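Local coordinates for flagellar biosynthetic protein FlhB (Shewanella putrefaciens CN-32, PDB 6Z0W), which probably acts in the flagellar type III export apparatus, where the full-length membrane protein is thought to be required for building the rod of the basal body, at residues A[25-29]-A[71-76]; A[64-70]-A[113-118]. All blocks are in the same frame, centred on the assembly; numbering follows the deposited sequence.

Contact 1 of 2, residues A[25-29]-A[71-76]; sequences YAVAV and ARAIYH
Tyr25 and Val27 point their side chains at helix 68-77, a helix packed on the mixed beta sheet of the FlhB cytoplasmic domain; the short axes pass 7.8 Å apart at 69°. Most of the contact lies around the Tyr25 ring. Its chi1 of -74° sets CG anti to the carbonyl carbon and carries the ring to the helix, where three residues meet it from different directions. Arg72 CG sits almost squarely over the centre of one face, 3.7 Å from the ring centroid, in a CH-pi contact, while its guanidinium runs on past the ring. Tyr75 makes an edge-to-face pair: the CD1/CE1 edge of Tyr25 is turned to the Tyr75 face, with centroids 5.5 Å apart and planes nearly perpendicular. Tyr75 CG lies anti to its own nitrogen (chi1 -173°), which presents the ring face to that edge. Tyr75 CB, placed by the backbone, lies 3.8 Å from Val27 CG1. Deeper in, Val27 CG2 meets Ile74 CG2 at 3.8 Å, and Val29 CG2 reaches Ile74 CD1 more distantly. The Tyr25 hydroxyl is hydrogen-bonded with His130 of the C-terminal histidine tag as well as with the helix. The bond from the helix is long and bent: His76 NE2 donates to Tyr25 OH over 3.3 Å, with the oxygen tilted somewhat from the imidazole plane.

Contact 2 of 2, residues A[64-70]-A[113-118]; sequences IVSAPPL and PIPIPL
Ile64 and Ser66 bind the backbone of Ile114 and Ile116 in a two-bridge parallel pairing that adds the proline-rich segment 113-118 to the edge of the sheet. Three hydrogen bonds join the backbones: Ile114 N to Ile64 O (3.0 Å), Ser66 N to Ile114 O (2.7 Å) and Ile116 N to Ser66 O (3.1 Å). Ile114 thus uses both its N-H and its carbonyl, and the alternating Pro-Ile sequence fits, because each isoleucine N-H turns to strand 64-66 while the intervening Pro115, which has no N-H to give, needs no partner there. Side chains fill in around this backbone. Pro113 CB lies on Ile64 CG2 at 3.8 Å, and Ile116 CG1 reaches Val65 CB at the same distance. Beyond the strand, Leu118 takes over at the start of helix 68-77: with CG anti to its carbonyl carbon (chi1 -63°), it sets CD1 against the Pro69 ring and CD2 against Ala67 CB. Without both methyls, as with an alanine here, Pro69 and Leu70 would probably face a gap and the chain after Pro117 be held less firmly to the helix start. In the next shell, Tyr98 of helix 89-100 touches Val65, Ile114 and Ile116, and strand 17-20 flanks Val65 through backbone bonds to Ile18 and Val20. The Ser66 hydroxyl bonds to Asn21 OD1; Asn21 opens an Asn-Pro-Glu-His sequence that probably corresponds to the autocleavage motif of this family. Ala67 occupies the N-cap position of helix 68-77, and about one turn on Leu70 CB meets Leu118 CD2 at 3.9 Å.

In the fold
Helix 68-77 is the element the two contacts share: contact 2 holds its first turn and the strand leading into it, while contact 1 holds the turns that follow, Ala71 coming directly after Leu70 in sequence. Their centres lie about 11 Å apart. Contact 1 is buried, about 4 Å from the centre of the chain, whereas contact 2 is partly buried at about 9 Å. Both reach the same mixed sheet, in which strand 17-20 separates 25-30 from 64-66; Val19 touches Val27 and Ala71, and Val20 touches Ile64 and Pro113. Helix 89-100 serves both as well, through Val92 at contact 1 and Val95 and Tyr98 at contact 2.

Contact 1 of 2, residues A[25-29]-A[71-76]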
loop_
_atom_site.group_PDB
_atom_site.type_symbol
_atom_site.label_atom_id
_atom_site.label_comp_id
_atom_site.label_asym_id
_atom_site.label_seq_id
_atom_site.Cartn_x
_atom_site.Cartn_y
_atom_site.Cartn_z
ATOM N N TYR A 25 6.053 2.371 7.420
ATOM C CA TYR A 25 5.529 1.362 6.511
ATOM C C TYR A 25 5.250 2.001 5.157
ATOM O O TYR A 25 4.753 3.129 5.102
ATOM C CB TYR A 25 4.221 0.789 7.047
ATOM C CG TYR A 25 4.353 -0.151 8.206
ATOM C CD1 TYR A 25 4.316 -1.510 7.999
ATOM C CD2 TYR A 25 4.499 0.321 9.503
ATOM C CE1 TYR A 25 4.400 -2.383 9.031
ATOM C CE2 TYR A 25 4.604 -0.546 10.553
ATOM C CZ TYR A 25 4.555 -1.909 10.303
ATOM O OH TYR A 25 4.649 -2.830 11.316
ATOM N N ALA A 26 5.551 1.285 4.072
ATOM C CA ALA A 26 5.137 1.690 2.728
ATOM C C ALA A 26 4.837 0.436 1.929
ATOM O O ALA A 26 5.661 -0.483 1.910
ATOM C CB ALA A 26 6.223 2.511 1.997
ATOM N N VAL A 27 3.687 0.399 1.255
ATOM C CA VAL A 27 3.381 -0.692 0.338
ATOM C C VAL A 27 2.994 -0.091 -1.007
ATOM O O VAL A 27 2.103 0.771 -1.082
ATOM C CB VAL A 27 2.281 -1.623 0.883
ATOM C CG1 VAL A 27 2.836 -2.462 2.051
ATOM C CG2 VAL A 27 1.070 -0.817 1.341
ATOM N N ALA A 28 3.710 -0.496 -2.061
ATOM C CA ALA A 28 3.416 -0.041 -3.415
ATOM C C ALA A 28 2.399 -1.004 -4.030
ATOM O O ALA A 28 2.693 -2.199 -4.234
ATOM C CB ALA A 28 4.699 0.043 -4.258
ATOM N N VAL A 29 1.209 -0.484 -4.333
ATOM C CA VAL A 29 0.075 -1.290 -4.778
ATOM C C VAL A 29 -0.171 -1.058 -6.268
ATOM O O VAL A 29 -0.123 0.082 -6.749
ATOM C CB VAL A 29 -1.178 -0.961 -3.937
ATOM C CG1 VAL A 29 -2.421 -1.772 -4.417
ATOM C CG2 VAL A 29 -0.904 -1.219 -2.457
ATOM N N ALA A 71 -2.065 0.524 5.455
ATOM C CA ALA A 71 -0.655 0.278 5.146
ATOM C C ALA A 71 -0.117 -0.910 5.933
ATOM O O ALA A 71 0.512 -1.806 5.359
ATOM C CB ALA A 71 0.186 1.531 5.437
ATOM N N ARG A 72 -0.362 -0.935 7.251
ATOM C CA ARG A 72 0.157 -2.022 8.094
ATOM C C ARG A 72 -0.527 -3.355 7.775
ATOM O O ARG A 72 0.138 -4.401 7.673
ATOM C CB ARG A 72 -0.022 -1.686 9.584
ATOM C CG ARG A 72 0.837 -0.537 10.090
ATOM C CD ARG A 72 0.949 -0.509 11.626
ATOM N NE ARG A 72 -0.356 -0.640 12.273
ATOM C CZ ARG A 72 -1.143 0.385 12.588
ATOM N NH1 ARG A 72 -0.737 1.624 12.342
ATOM N NH2 ARG A 72 -2.320 0.171 13.175
ATOM N N ALA A 73 -1.852 -3.337 7.622
ATOM C CA ALA A 73 -2.569 -4.572 7.315
ATOM C C ALA A 73 -2.129 -5.158 5.973
ATOM O O ALA A 73 -1.951 -6.376 5.847
ATOM C CB ALA A 73 -4.065 -4.317 7.329
ATOM N N ILE A 74 -1.927 -4.311 4.963
ATOM C CA ILE A 74 -1.420 -4.808 3.685
ATOM C C ILE A 74 -0.046 -5.437 3.874
ATOM O O ILE A 74 0.202 -6.570 3.449
ATOM C CB ILE A 74 -1.358 -3.682 2.641
ATOM C CG1 ILE A 74 -2.739 -3.198 2.237
ATOM C CG2 ILE A 74 -0.641 -4.169 1.394
ATOM C CD1 ILE A 74 -2.677 -1.890 1.496
ATOM N N TYR A 75 0.873 -4.695 4.499
ATOM C CA TYR A 75 2.241 -5.179 4.668
ATOM C C TYR A 75 2.264 -6.554 5.334
ATOM O O TYR A 75 2.968 -7.467 4.871
ATOM C CB TYR A 75 3.054 -4.171 5.485
ATOM C CG TYR A 75 4.532 -4.513 5.565
ATOM C CD1 TYR A 75 5.438 -3.932 4.691
ATOM C CD2 TYR A 75 5.013 -5.439 6.497
ATOM C CE1 TYR A 75 6.782 -4.246 4.739
ATOM C CE2 TYR A 75 6.375 -5.762 6.563
ATOM C CZ TYR A 75 7.251 -5.162 5.680
ATOM O OH TYR A 75 8.602 -5.450 5.704
ATOM N N HIS A 76 1.464 -6.726 6.395
ATOM C CA HIS A 76 1.501 -7.940 7.209
ATOM C C HIS A 76 0.878 -9.142 6.533
ATOM O O HIS A 76 1.178 -10.270 6.943
ATOM C CB HIS A 76 0.785 -7.719 8.537
ATOM C CG HIS A 76 1.468 -6.733 9.424
ATOM N ND1 HIS A 76 0.776 -5.868 10.244
ATOM C CD2 HIS A 76 2.779 -6.471 9.615
ATOM C CE1 HIS A 76 1.633 -5.115 10.904
ATOM N NE2 HIS A 76 2.854 -5.460 10.539
#

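Contact 2 of 2, residues A[64-70]-A[113-118]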
loop_
_atom_site.group_PDB
_atom_site.type_symbol
_atom_site.label_atom_id
_atom_site.label_comp_id
_atom_site.label_asym_id
_atom_site.label_seq_id
_atom_site.Cartn_x
_atom_site.Cartn_y
_atom_site.Cartn_z
ATOM N N ILE A 64 1.000 9.079 -3.027
ATOM C CA ILE A 64 1.342 8.496 -1.743
ATOM C C ILE A 64 0.246 8.919 -0.776
ATOM O O ILE A 64 -0.005 10.119 -0.610
ATOM C CB ILE A 64 2.704 8.992 -1.246
ATOM C CG1 ILE A 64 3.806 8.687 -2.274
ATOM C CG2 ILE A 64 2.973 8.410 0.140
ATOM C CD1 ILE A 64 5.118 9.393 -1.981
ATOM N N VAL A 65 -0.435 7.965 -0.153
ATOM C CA VAL A 65 -1.527 8.337 0.742
ATOM C C VAL A 65 -1.305 7.672 2.088
ATOM O O VAL A 65 -0.837 6.530 2.159
ATOM C CB VAL A 65 -2.917 8.006 0.157
ATOM C CG1 VAL A 65 -2.967 8.401 -1.323
ATOM C CG2 VAL A 65 -3.248 6.549 0.301
ATOM N N SER A 66 -1.599 8.411 3.157
ATOM C CA SER A 66 -1.427 7.913 4.512
ATOM C C SER A 66 -2.758 7.363 5.011
ATOM O O SER A 66 -3.713 8.123 5.226
ATOM C CB SER A 66 -0.917 8.991 5.459
ATOM O OG SER A 66 -0.846 8.434 6.762
ATOM N N ALA A 67 -2.792 6.048 5.229
ATOM C CA ALA A 67 -3.884 5.388 5.945
ATOM C C ALA A 67 -3.238 4.304 6.799
ATOM O O ALA A 67 -3.125 3.155 6.369
ATOM C CB ALA A 67 -4.923 4.811 4.974
ATOM N N PRO A 68 -2.784 4.648 8.009
ATOM C CA PRO A 68 -1.822 3.784 8.766
ATOM C C PRO A 68 -2.301 2.349 8.960
ATOM O O PRO A 68 -1.508 1.415 8.767
ATOM C CB PRO A 68 -1.676 4.515 10.123
ATOM C CG PRO A 68 -1.950 5.964 9.787
ATOM C CD PRO A 68 -2.958 5.974 8.644
ATOM N N PRO A 69 -3.557 2.117 9.374
ATOM C CA PRO A 69 -3.988 0.726 9.577
ATOM C C PRO A 69 -4.054 -0.075 8.297
ATOM O O PRO A 69 -3.901 -1.303 8.344
ATOM C CB PRO A 69 -5.384 0.875 10.206
ATOM C CG PRO A 69 -5.408 2.251 10.774
ATOM C CD PRO A 69 -4.624 3.055 9.778
ATOM N N LEU A 70 -4.333 0.580 7.164
ATOM C CA LEU A 70 -4.374 -0.121 5.879
ATOM C C LEU A 70 -2.970 -0.464 5.405
ATOM O O LEU A 70 -2.708 -1.599 4.973
ATOM C CB LEU A 70 -5.100 0.740 4.834
ATOM C CG LEU A 70 -5.351 0.059 3.496
ATOM C CD1 LEU A 70 -6.191 -1.215 3.746
ATOM C CD2 LEU A 70 -6.104 1.008 2.529
ATOM N N PRO A 113 2.342 12.900 2.518
ATOM C CA PRO A 113 1.298 12.005 2.012
ATOM C C PRO A 113 -0.088 12.578 2.248
ATOM O O PRO A 113 -0.320 13.329 3.196
ATOM C CB PRO A 113 1.506 10.726 2.826
ATOM C CG PRO A 113 2.926 10.756 3.203
ATOM C CD PRO A 113 3.273 12.201 3.419
ATOM N N ILE A 114 -1.011 12.212 1.367
ATOM C CA ILE A 114 -2.412 12.598 1.494
ATOM C C ILE A 114 -3.060 11.747 2.581
ATOM O O ILE A 114 -3.080 10.511 2.484
ATOM C CB ILE A 114 -3.147 12.451 0.152
ATOM C CG1 ILE A 114 -2.349 13.154 -0.955
ATOM C CG2 ILE A 114 -4.535 13.017 0.266
ATOM C CD1 ILE A 114 -2.511 12.553 -2.372
ATOM N N PRO A 115 -3.602 12.356 3.633
ATOM C CA PRO A 115 -4.320 11.576 4.648
ATOM C C PRO A 115 -5.698 11.207 4.122
ATOM O O PRO A 115 -6.477 12.081 3.738
ATOM C CB PRO A 115 -4.408 12.538 5.840
ATOM C CG PRO A 115 -3.585 13.774 5.449
ATOM C CD PRO A 115 -3.575 13.791 3.952
ATOM N N ILE A 116 -5.991 9.915 4.068
ATOM C CA ILE A 116 -7.291 9.441 3.618
ATOM C C ILE A 116 -7.935 8.690 4.773
ATOM O O ILE A 116 -7.371 7.700 5.258
ATOM C CB ILE A 116 -7.207 8.535 2.380
ATOM C CG1 ILE A 116 -6.297 9.145 1.319
ATOM C CG2 ILE A 116 -8.593 8.328 1.809
ATOM C CD1 ILE A 116 -6.855 10.377 0.660
ATOM N N PRO A 117 -9.098 9.114 5.245
ATOM C CA PRO A 117 -9.797 8.330 6.258
ATOM C C PRO A 117 -10.282 7.026 5.655
ATOM O O PRO A 117 -10.729 6.982 4.504
ATOM C CB PRO A 117 -10.970 9.230 6.672
ATOM C CG PRO A 117 -10.675 10.588 6.056
ATOM C CD PRO A 117 -9.873 10.291 4.829
ATOM N N LEU A 118 -10.153 5.956 6.434
ATOM C CA LEU A 118 -10.783 4.698 6.080
ATOM C C LEU A 118 -12.289 4.810 6.273
ATOM O O LEU A 118 -12.784 5.629 7.050
ATOM C CB LEU A 118 -10.216 3.554 6.919
ATOM C CG LEU A 118 -8.717 3.293 6.713
ATOM C CD1 LEU A 118 -8.161 2.372 7.779
ATOM C CD2 LEU A 118 -8.473 2.725 5.311
#